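Local coordinates for protein oxidoreductase (Methanosarcina mazei, PDB 3KA7) that binds flavin-adenine dinucleotide and is probably an oxidoreductase of the flavin-containing amine oxidoreductase family, at residues G216-A229 / I232-V244. Sequence-based numbering, arbitrary orientation.
Sequences GQEVSKILIENGKA and IIADDRIHDADLV. With FAD (flavin-adenine dinucleotide), chain B.
Lys-228 starts with CG trans to its own N (chi1 177°), then kinks at chi2 and chi4, which folds the ammonium back over the Asp-242 carbonyl. Leu-223 has CG beside its backbone N (chi1 -50°), and its two methyls divide their work: CD2 packs across CG1 of Ile-233 at 3.8 Å, while CD1 meets CG2 of Ile-238 on the next strand. Lys-228 NZ donates to two carbonyls, reaching Ala-229 O in its plane on a lone pair and Asp-242 O from above the plane, both 2.8 Å from NZ. With an alanine in its place, both carbonyl oxygens would probably lose this donor, and the tie from the hairpin turn to the chain entering strand 243-246 with it.

Strands 219-225 and 232-234 run antiparallel, with a beta bulge between Val-219 and Lys-221. There Ser-220 N gives a nearly straight bond to Ile-233 O (2.8 Å), and Ile-233 N returns one to Lys-221 O. Just before the bulge, Asp-235, in the type I' turn from Ala-234 to Arg-237, takes Glu-218 N on OD1 and gives its own N to Glu-218 O. On the face turned to the Rossmann-type parallel sheet, Val-219 CG2 touches Ile-232 CD1 at 3.7 Å; Phe-29 packs on both, and Ile-6 on Val-219.

Both backbone polar atoms of Val-219 go to the adenine: its N donates to FAD N1A (2.9 Å), and its O accepts from FAD N6A (3.0 Å). With Glu-218 N and O and Ser-220 N bonded to the second strand, the polar reading of adenine's edge at this point is made by backbone atoms and would probably tolerate little shift of the strand.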
loop_
_atom_site.group_PDB
_atom_site.type_symbol
_atom_site.label_atom_id
_atom_site.label_comp_id
_atom_site.label_asym_id
_atom_site.label_seq_id
_atom_site.Cartn_x
_atom_site.Cartn_y
_atom_site.Cartn_z
ATOM N N GLY A 216 17.349 16.302 0.015
ATOM C CA GLY A 216 17.752 17.214 -1.048
ATOM C C GLY A 216 18.961 16.699 -1.799
ATOM O O GLY A 216 19.741 17.477 -2.358
ATOM N N GLN A 217 19.124 15.380 -1.831
ATOM C CA GLN A 217 20.224 14.781 -2.562
ATOM C C GLN A 217 19.745 13.696 -3.511
ATOM O O GLN A 217 19.268 12.645 -3.086
ATOM C CB GLN A 217 21.272 14.208 -1.606
ATOM C CG GLN A 217 21.948 15.252 -0.737
ATOM C CD GLN A 217 23.349 14.846 -0.359
ATOM O OE1 GLN A 217 23.977 14.042 -1.043
ATOM N NE2 GLN A 217 23.849 15.397 0.738
ATOM N N GLU A 218 19.898 13.942 -4.801
ATOM C CA GLU A 218 19.488 12.964 -5.791
ATOM C C GLU A 218 20.624 12.035 -6.191
ATOM O O GLU A 218 21.712 12.484 -6.586
ATOM C CB GLU A 218 18.925 13.656 -7.025
ATOM C CG GLU A 218 18.494 12.681 -8.117
ATOM C CD GLU A 218 17.710 13.361 -9.223
ATOM O OE1 GLU A 218 18.290 14.176 -9.973
ATOM O OE2 GLU A 218 16.500 13.083 -9.338
ATOM N N VAL A 219 20.369 10.738 -6.084
ATOM C CA VAL A 219 21.316 9.734 -6.542
ATOM C C VAL A 219 21.209 9.649 -8.064
ATOM O O VAL A 219 20.116 9.480 -8.601
ATOM C CB VAL A 219 21.051 8.370 -5.868
ATOM C CG1 VAL A 219 21.943 7.281 -6.455
ATOM C CG2 VAL A 219 21.251 8.478 -4.349
ATOM N N SER A 220 22.336 9.800 -8.757
ATOM C CA SER A 220 22.338 9.813 -10.226
ATOM C C SER A 220 22.942 8.559 -10.848
ATOM O O SER A 220 22.776 8.305 -12.038
ATOM C CB SER A 220 23.083 11.048 -10.740
ATOM O OG SER A 220 24.379 11.122 -10.174
ATOM N N LYS A 221 23.645 7.764 -10.050
ATOM C CA LYS A 221 24.280 6.580 -10.579
ATOM C C LYS A 221 24.610 5.577 -9.482
ATOM O O LYS A 221 24.956 5.958 -8.360
ATOM C CB LYS A 221 25.555 6.971 -11.351
ATOM C CG LYS A 221 26.300 5.796 -11.950
ATOM C CD LYS A 221 27.522 6.251 -12.764
ATOM C CE LYS A 221 28.361 5.049 -13.169
ATOM N NZ LYS A 221 29.420 5.375 -14.169
ATOM N N ILE A 222 24.486 4.298 -9.811
ATOM C CA ILE A 222 25.002 3.240 -8.952
ATOM C C ILE A 222 26.316 2.753 -9.557
ATOM O O ILE A 222 26.355 2.322 -10.716
ATOM C CB ILE A 222 23.999 2.070 -8.809
ATOM C CG1 ILE A 222 22.730 2.545 -8.092
ATOM C CG2 ILE A 222 24.634 0.899 -8.065
ATOM C CD1 ILE A 222 21.572 1.516 -8.106
ATOM N N LEU A 223 27.394 2.833 -8.781
ATOM C CA LEU A 223 28.698 2.403 -9.273
ATOM C C LEU A 223 28.844 0.898 -9.134
ATOM O O LEU A 223 28.606 0.341 -8.059
ATOM C CB LEU A 223 29.816 3.092 -8.499
ATOM C CG LEU A 223 29.723 4.604 -8.348
ATOM C CD1 LEU A 223 30.745 5.057 -7.320
ATOM C CD2 LEU A 223 29.955 5.283 -9.687
ATOM N N ILE A 224 29.221 0.248 -10.231
ATOM C CA ILE A 224 29.394 -1.188 -10.273
ATOM C C ILE A 224 30.822 -1.492 -10.707
ATOM O O ILE A 224 31.302 -0.945 -11.701
ATOM C CB ILE A 224 28.448 -1.831 -11.292
ATOM C CG1 ILE A 224 26.984 -1.529 -10.938
ATOM C CG2 ILE A 224 28.681 -3.334 -11.360
ATOM C CD1 ILE A 224 26.497 -2.252 -9.721
ATOM N N GLU A 225 31.498 -2.358 -9.962
ATOM C CA GLU A 225 32.856 -2.761 -10.311
ATOM C C GLU A 225 32.945 -4.275 -10.329
ATOM O O GLU A 225 32.760 -4.927 -9.300
ATOM C CB GLU A 225 33.853 -2.178 -9.318
ATOM C CG GLU A 225 33.920 -0.656 -9.346
ATOM C CD GLU A 225 34.882 -0.087 -8.322
ATOM O OE1 GLU A 225 35.900 -0.751 -8.014
ATOM O OE2 GLU A 225 34.619 1.028 -7.823
ATOM N N ASN A 226 33.195 -4.830 -11.510
ATOM C CA ASN A 226 33.272 -6.278 -11.684
ATOM C C ASN A 226 32.014 -7.023 -11.241
ATOM O O ASN A 226 32.093 -8.046 -10.553
ATOM C CB ASN A 226 34.506 -6.842 -10.963
ATOM C CG ASN A 226 35.815 -6.459 -11.642
ATOM O OD1 ASN A 226 36.548 -5.597 -11.154
ATOM N ND2 ASN A 226 36.123 -7.106 -12.766
ATOM N N GLY A 227 30.857 -6.514 -11.655
ATOM C CA GLY A 227 29.581 -7.144 -11.332
ATOM C C GLY A 227 29.160 -6.946 -9.891
ATOM O O GLY A 227 28.202 -7.564 -9.431
ATOM N N LYS A 228 29.867 -6.075 -9.181
ATOM C CA LYS A 228 29.586 -5.846 -7.767
ATOM C C LYS A 228 29.293 -4.376 -7.443
ATOM O O LYS A 228 29.985 -3.464 -7.910
ATOM C CB LYS A 228 30.762 -6.352 -6.922
ATOM C CG LYS A 228 30.600 -6.093 -5.447
ATOM C CD LYS A 228 29.456 -6.926 -4.851
ATOM C CE LYS A 228 29.312 -6.677 -3.355
ATOM N NZ LYS A 228 29.156 -5.204 -3.081
ATOM N N ALA A 229 28.274 -4.137 -6.621
ATOM C CA ALA A 229 27.974 -2.772 -6.203
ATOM C C ALA A 229 29.173 -2.217 -5.472
ATOM O O ALA A 229 29.750 -2.906 -4.632
ATOM C CB ALA A 229 26.758 -2.749 -5.287
ATOM N N ILE A 232 27.726 4.816 -4.894
ATOM C CA ILE A 232 26.787 5.632 -5.649
ATOM C C ILE A 232 27.345 7.022 -5.899
ATOM O O ILE A 232 28.297 7.454 -5.245
ATOM C CB ILE A 232 25.450 5.820 -4.900
ATOM C CG1 ILE A 232 25.654 6.649 -3.624
ATOM C CG2 ILE A 232 24.805 4.471 -4.601
ATOM C CD1 ILE A 232 24.367 6.991 -2.901
ATOM N N ILE A 233 26.737 7.723 -6.845
ATOM C CA ILE A 233 26.978 9.144 -7.002
ATOM C C ILE A 233 25.728 9.905 -6.589
ATOM O O ILE A 233 24.647 9.688 -7.143
ATOM C CB ILE A 233 27.321 9.499 -8.455
ATOM C CG1 ILE A 233 28.563 8.729 -8.900
ATOM C CG2 ILE A 233 27.515 11.005 -8.591
ATOM C CD1 ILE A 233 28.869 8.873 -10.381
ATOM N N ALA A 234 25.870 10.785 -5.604
ATOM C CA ALA A 234 24.751 11.598 -5.163
ATOM C C ALA A 234 25.190 13.048 -5.147
ATOM O O ALA A 234 26.205 13.392 -4.539
ATOM C CB ALA A 234 24.282 11.165 -3.795
ATOM N N ASP A 235 24.430 13.889 -5.838
ATOM C CA ASP A 235 24.806 15.284 -6.041
ATOM C C ASP A 235 26.259 15.443 -6.485
ATOM O O ASP A 235 26.994 16.303 -5.991
ATOM C CB ASP A 235 24.488 16.131 -4.808
ATOM C CG ASP A 235 23.147 16.844 -4.926
ATOM O OD1 ASP A 235 22.133 16.205 -5.313
ATOM O OD2 ASP A 235 23.106 18.058 -4.634
ATOM N N ASP A 236 26.650 14.603 -7.441
ATOM C CA ASP A 236 27.955 14.688 -8.096
ATOM C C ASP A 236 29.125 14.313 -7.176
ATOM O O ASP A 236 30.290 14.558 -7.498
ATOM C CB ASP A 236 28.146 16.068 -8.734
ATOM C CG ASP A 236 26.999 16.438 -9.674
ATOM O OD1 ASP A 236 26.393 15.522 -10.280
ATOM O OD2 ASP A 236 26.693 17.643 -9.792
ATOM N N ARG A 237 28.812 13.713 -6.034
ATOM C CA ARG A 237 29.837 13.220 -5.129
ATOM C C ARG A 237 29.780 11.698 -5.045
ATOM O O ARG A 237 28.694 11.114 -4.970
ATOM C CB ARG A 237 29.669 13.831 -3.738
ATOM C CG ARG A 237 29.765 15.345 -3.729
ATOM C CD ARG A 237 30.028 15.880 -2.329
ATOM N NE ARG A 237 28.852 15.774 -1.475
ATOM C CZ ARG A 237 27.756 16.506 -1.634
ATOM N NH1 ARG A 237 27.684 17.386 -2.627
ATOM N NH2 ARG A 237 26.725 16.351 -0.812
ATOM N N ILE A 238 30.949 11.066 -5.064
ATOM C CA ILE A 238 31.042 9.614 -4.967
ATOM C C ILE A 238 30.985 9.164 -3.513
ATOM O O ILE A 238 31.682 9.715 -2.660
ATOM C CB ILE A 238 32.351 9.096 -5.587
ATOM C CG1 ILE A 238 32.341 9.297 -7.105
ATOM C CG2 ILE A 238 32.570 7.633 -5.243
ATOM C CD1 ILE A 238 33.673 8.958 -7.770
ATOM N N HIS A 239 30.149 8.170 -3.228
ATOM C CA HIS A 239 30.120 7.546 -1.909
ATOM C C HIS A 239 30.347 6.055 -2.058
ATOM O O HIS A 239 29.561 5.366 -2.702
ATOM C CB HIS A 239 28.782 7.788 -1.206
ATOM C CG HIS A 239 28.518 9.223 -0.889
ATOM N ND1 HIS A 239 27.981 10.101 -1.806
ATOM C CD2 HIS A 239 28.722 9.937 0.241
ATOM C CE1 HIS A 239 27.863 11.295 -1.252
ATOM N NE2 HIS A 239 28.306 11.222 -0.011
ATOM N N ASP A 240 31.424 5.558 -1.461
ATOM C CA ASP A 240 31.726 4.131 -1.484
ATOM C C ASP A 240 30.733 3.331 -0.658
ATOM O O ASP A 240 30.212 3.817 0.346
ATOM C CB ASP A 240 33.132 3.877 -0.935
ATOM C CG ASP A 240 34.213 4.516 -1.773
ATOM O OD1 ASP A 240 33.941 4.880 -2.938
ATOM O OD2 ASP A 240 35.345 4.647 -1.264
ATOM N N ALA A 241 30.485 2.096 -1.077
ATOM C CA ALA A 241 29.616 1.214 -0.322
ATOM C C ALA A 241 29.878 -0.244 -0.663
ATOM O O ALA A 241 30.160 -0.591 -1.807
ATOM C CB ALA A 241 28.148 1.561 -0.586
ATOM N N ASP A 242 29.761 -1.091 0.349
ATOM C CA ASP A 242 29.853 -2.526 0.198
ATOM C C ASP A 242 28.474 -3.093 -0.103
ATOM O O ASP A 242 28.330 -4.183 -0.661
ATOM C CB ASP A 242 30.368 -3.119 1.508
ATOM C CG ASP A 242 31.750 -2.597 1.872
ATOM O OD1 ASP A 242 32.680 -2.834 1.071
ATOM O OD2 ASP A 242 31.898 -1.948 2.942
ATOM N N LEU A 243 27.457 -2.350 0.312
ATOM C CA LEU A 243 26.067 -2.741 0.108
ATOM C C LEU A 243 25.259 -1.518 -0.315
ATOM O O LEU A 243 25.348 -0.459 0.307
ATOM C CB LEU A 243 25.490 -3.304 1.403
ATOM C CG LEU A 243 24.043 -3.795 1.410
ATOM C CD1 LEU A 243 23.848 -4.988 0.477
ATOM C CD2 LEU A 243 23.651 -4.157 2.826
ATOM N N VAL A 244 24.483 -1.676 -1.383
ATOM C CA VAL A 244 23.590 -0.620 -1.842
ATOM C C VAL A 244 22.157 -1.137 -1.790
ATOM O O VAL A 244 21.826 -2.138 -2.426
ATOM C CB VAL A 244 23.932 -0.153 -3.289
ATOM C CG1 VAL A 244 22.915 0.864 -3.761
ATOM C CG2 VAL A 244 25.346 0.443 -3.352
HETATM P PA FAD B . 8.577 5.205 -1.829
HETATM O O1A FAD B . 8.375 4.923 -3.294
HETATM O O2A FAD B . 7.405 5.808 -1.089
HETATM O O5B FAD B . 9.849 6.167 -1.649
HETATM C C5B FAD B . 10.858 6.200 -2.651
HETATM C C4B FAD B . 11.735 7.395 -2.263
HETATM O O4B FAD B . 12.857 7.507 -3.116
HETATM C C3B FAD B . 10.949 8.704 -2.366
HETATM O O3B FAD B . 10.999 9.408 -1.134
HETATM C C2B FAD B . 11.664 9.471 -3.481
HETATM O O2B FAD B . 11.650 10.873 -3.289
HETATM C C1B FAD B . 13.068 8.881 -3.434
HETATM N N9A FAD B . 13.807 8.927 -4.702
HETATM C C8A FAD B . 13.369 8.659 -5.984
HETATM N N7A FAD B . 14.436 8.772 -6.826
HETATM C C5A FAD B . 15.526 9.104 -6.081
HETATM C C6A FAD B . 16.848 9.365 -6.409
HETATM N N6A FAD B . 17.276 9.183 -7.655
HETATM N N1A FAD B . 17.738 9.688 -5.405
HETATM C C2A FAD B . 17.331 9.766 -4.088
HETATM N N3A FAD B . 16.015 9.513 -3.763
HETATM C C4A FAD B . 15.142 9.196 -4.754
HETATM N N1 FAD B . -0.143 1.418 1.984
HETATM C C2 FAD B . -0.644 0.928 3.178
HETATM O O2 FAD B . -0.020 0.054 3.795
HETATM N N3 FAD B . -1.855 1.406 3.653
HETATM C C4 FAD B . -2.566 2.363 2.948
HETATM O O4 FAD B . -3.642 2.792 3.364
HETATM C C4X FAD B . -2.068 2.850 1.748
HETATM N N5 FAD B . -2.785 3.795 1.027
HETATM C C5X FAD B . -2.265 4.281 -0.161
HETATM C C6 FAD B . -2.965 5.243 -0.890
HETATM C C7 FAD B . -2.437 5.749 -2.072
HETATM C C7M FAD B . -3.219 6.785 -2.841
HETATM C C8 FAD B . -1.210 5.280 -2.520
HETATM C C8M FAD B . -0.609 5.794 -3.797
HETATM C C9 FAD B . -0.512 4.312 -1.802
HETATM C C9A FAD B . -1.037 3.814 -0.614
HETATM N N10 FAD B . -0.342 2.849 0.105
HETATM C C10 FAD B . -0.849 2.373 1.283
HETATM C "C1'" FAD B . 0.931 2.262 -0.408
HETATM C "C2'" FAD B . 2.109 2.943 0.300
HETATM O "O2'" FAD B . 1.906 4.353 0.310
HETATM C "C3'" FAD B . 3.400 2.590 -0.434
HETATM O "O3'" FAD B . 3.424 1.191 -0.692
HETATM C "C4'" FAD B . 4.690 2.945 0.299
HETATM O "O4'" FAD B . 4.676 4.269 0.794
HETATM C "C5'" FAD B . 5.818 2.831 -0.720
HETATM O "O5'" FAD B . 7.030 2.855 -0.008
HETATM P P FAD B . 8.394 2.502 -0.740
HETATM O O1P FAD B . 9.293 1.777 0.232
HETATM O O2P FAD B . 8.170 1.789 -2.058
HETATM O O3P FAD B . 9.121 3.905 -1.049
HETATM O O HOH W 1 24.865 13.499 -8.994
#